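Local structure of NAD(P)-dependent oxidoreductase (7A3W) at residues L16-S21 with R43-L47. The protein is an imine reductase that probably uses NADPH for reductive amination and for conjugate reduction of unsaturated imines. Sequence-based numbering, arbitrary orientation.
Sequences LGAMGS and RATAL. With NDP (NADPH dihydro-nicotinamide-adenine-dinucleotide phosphate), chain F.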
loop_
_atom_site.group_PDB
_atom_site.type_symbol
_atom_site.label_atom_id
_atom_site.label_comp_id
_atom_site.label_asym_id
_atom_site.label_seq_id
_atom_site.Cartn_x
_atom_site.Cartn_y
_atom_site.Cartn_z
ATOM N N LEU B 16 25.056 -2.650 16.380
ATOM C CA LEU B 16 24.174 -2.017 17.394
ATOM C C LEU B 16 23.683 -0.671 16.867
ATOM O O LEU B 16 23.642 0.293 17.641
ATOM C CB LEU B 16 24.914 -1.865 18.728
ATOM C CG LEU B 16 25.505 -3.137 19.315
ATOM C CD1 LEU B 16 26.344 -2.808 20.539
ATOM C CD2 LEU B 16 24.400 -4.136 19.647
ATOM N N GLY B 17 23.264 -0.611 15.605
ATOM C CA GLY B 17 22.552 0.566 15.079
ATOM C C GLY B 17 21.128 0.651 15.585
ATOM O O GLY B 17 20.789 0.069 16.697
ATOM N N ALA B 18 20.289 1.382 14.847
ATOM C CA ALA B 18 18.886 1.617 15.254
ATOM C C ALA B 18 18.193 0.281 15.519
ATOM O O ALA B 18 17.492 0.161 16.578
ATOM C CB ALA B 18 18.169 2.422 14.199
ATOM N N MET B 19 18.394 -0.714 14.652
ATOM C CA MET B 19 17.698 -2.036 14.789
ATOM C C MET B 19 18.479 -2.966 15.726
ATOM O O MET B 19 17.854 -3.505 16.705
ATOM C CB MET B 19 17.495 -2.644 13.391
ATOM C CG MET B 19 16.803 -3.970 13.374
ATOM S SD MET B 19 15.151 -3.981 14.150
ATOM C CE MET B 19 14.113 -3.238 12.891
ATOM N N GLY B 20 19.780 -3.151 15.500
ATOM C CA GLY B 20 20.629 -4.087 16.274
ATOM C C GLY B 20 20.579 -3.809 17.768
ATOM O O GLY B 20 20.489 -4.771 18.580
ATOM N N SER B 21 20.583 -2.539 18.161
ATOM C CA SER B 21 20.582 -2.170 19.608
ATOM C C SER B 21 19.305 -2.719 20.254
ATOM O O SER B 21 19.364 -3.220 21.388
ATOM C CB SER B 21 20.724 -0.722 19.831
ATOM O OG SER B 21 19.749 -0.000 19.114
ATOM N N ARG B 43 27.972 2.905 20.990
ATOM C CA ARG B 43 26.592 2.376 20.859
ATOM C C ARG B 43 26.366 1.281 21.913
ATOM O O ARG B 43 25.199 1.020 22.236
ATOM C CB ARG B 43 26.355 1.913 19.414
ATOM C CG ARG B 43 26.528 3.001 18.360
ATOM C CD ARG B 43 25.295 3.855 18.137
ATOM N NE ARG B 43 24.113 3.112 18.535
ATOM C CZ ARG B 43 22.875 3.338 18.123
ATOM N NH1 ARG B 43 21.898 2.571 18.565
ATOM N NH2 ARG B 43 22.616 4.296 17.253
ATOM N N ALA B 44 27.437 0.663 22.438
ATOM C CA ALA B 44 27.329 -0.459 23.401
ATOM C C ALA B 44 27.064 0.047 24.819
ATOM O O ALA B 44 26.623 -0.775 25.646
ATOM C CB ALA B 44 28.576 -1.310 23.326
ATOM N N THR B 45 27.273 1.330 25.126
ATOM C CA THR B 45 27.315 1.769 26.549
ATOM C C THR B 45 25.994 1.454 27.247
ATOM O O THR B 45 26.027 0.860 28.330
ATOM C CB THR B 45 27.691 3.245 26.702
ATOM O OG1 THR B 45 26.813 4.022 25.890
ATOM C CG2 THR B 45 29.123 3.482 26.301
ATOM N N ALA B 46 24.864 1.834 26.649
ATOM C CA ALA B 46 23.534 1.652 27.276
ATOM C C ALA B 46 23.268 0.153 27.463
ATOM O O ALA B 46 22.756 -0.232 28.527
ATOM C CB ALA B 46 22.447 2.313 26.452
ATOM N N LEU B 47 23.652 -0.669 26.489
ATOM C CA LEU B 47 23.428 -2.144 26.552
ATOM C C LEU B 47 24.268 -2.724 27.702
ATOM O O LEU B 47 23.738 -3.552 28.478
ATOM C CB LEU B 47 23.842 -2.789 25.223
ATOM C CG LEU B 47 22.848 -2.825 24.050
ATOM C CD1 LEU B 47 21.397 -2.942 24.508
ATOM C CD2 LEU B 47 23.064 -1.640 23.122
HETATM P PA NDP F . 22.098 1.874 11.287
HETATM O O1A NDP F . 21.434 2.411 12.522
HETATM O O2A NDP F . 22.704 2.786 10.246
HETATM O O5B NDP F . 23.235 0.867 11.792
HETATM C C5B NDP F . 24.213 0.356 10.868
HETATM C C4B NDP F . 25.070 -0.614 11.637
HETATM O O4B NDP F . 26.069 -1.192 10.746
HETATM C C3B NDP F . 25.850 -0.017 12.815
HETATM O O3B NDP F . 26.007 -1.027 13.786
HETATM C C2B NDP F . 27.160 0.344 12.135
HETATM O O2B NDP F . 28.317 0.470 12.971
HETATM C C1B NDP F . 27.335 -0.916 11.301
HETATM N N9A NDP F . 28.308 -0.765 10.238
HETATM C C8A NDP F . 28.288 0.074 9.156
HETATM N N7A NDP F . 29.348 -0.051 8.395
HETATM C C5A NDP F . 30.083 -1.065 8.992
HETATM C C6A NDP F . 31.312 -1.672 8.673
HETATM N N6A NDP F . 32.044 -1.360 7.597
HETATM N N1A NDP F . 31.755 -2.645 9.495
HETATM C C2A NDP F . 31.030 -2.971 10.575
HETATM N N3A NDP F . 29.877 -2.463 10.989
HETATM C C4A NDP F . 29.456 -1.504 10.142
HETATM O O3 NDP F . 21.183 0.833 10.499
HETATM P PN NDP F . 19.914 0.023 11.078
HETATM O O1N NDP F . 18.755 0.926 10.883
HETATM O O2N NDP F . 20.197 -0.468 12.466
HETATM O O5D NDP F . 19.803 -1.140 10.004
HETATM C C5D NDP F . 20.604 -2.340 10.045
HETATM C C4D NDP F . 20.077 -3.298 9.008
HETATM O O4D NDP F . 18.721 -3.700 9.344
HETATM C C3D NDP F . 20.023 -2.760 7.566
HETATM O O3D NDP F . 20.535 -3.742 6.675
HETATM C C2D NDP F . 18.552 -2.436 7.384
HETATM O O2D NDP F . 18.181 -2.454 6.011
HETATM C C1D NDP F . 17.871 -3.497 8.250
HETATM N N1N NDP F . 16.540 -3.080 8.789
HETATM C C2N NDP F . 16.367 -1.951 9.559
HETATM C C3N NDP F . 15.111 -1.492 9.900
HETATM C C7N NDP F . 14.886 -0.270 10.727
HETATM O O7N NDP F . 13.727 0.120 10.862
HETATM N N7N NDP F . 15.886 0.350 11.332
HETATM C C4N NDP F . 13.925 -2.279 9.499
HETATM C C5N NDP F . 14.215 -3.458 8.723
HETATM C C6N NDP F . 15.447 -3.867 8.502
HETATM P P2B NDP F . 28.550 1.916 13.656
HETATM O O1X NDP F . 28.419 2.913 12.507
HETATM O O2X NDP F . 27.582 2.076 14.807
HETATM O O3X NDP F . 29.981 1.726 14.112
#
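Arg43, in one of two modelled conformers, folds over the turn at Leu16 and Gly17, so its contacts may not be permanent. Its chain bends about the CB-CG and CG-CD bonds (chi2 -85°, chi3 -24°), laying the guanidinium over the backbone. Leu16 O sits under one face, 3.0 Å from Arg43 NE, and the angle is too poor for a hydrogen bond. Gly17 CA lies over the same face, displaced toward the rim. Ser21 OG approaches at the edge, 3.4 Å from Arg43 NH1. That hydroxyl gives a hydrogen bond to Gly17 O (2.6 Å), so with Ser21 N two donors grip this oxygen. Arg43 CG passes 3.8 Å from the 2'-phosphate oxygen O2X of NADPH.

Ala44 meets Leu16 through methyl packing, Ala44 CB to Leu16 CD1 at 3.9 Å. Leu47 reaches back to the helix, with Leu47 CD1 3.7 Å from Ser21 O and CD2 against Ser21 CB.

Residues 16-21 span the end of a Rossmann-type glycine-rich turn and the start of helix 18-29; the turn follows strand 10-14. Ala18 N and Met19 N donate nearly straight hydrogen bonds to the NADPH diphosphate. Helix 45-49, after strand 33-37, packs beside this helix, and Leu47 also touches Ala24 and Arg25.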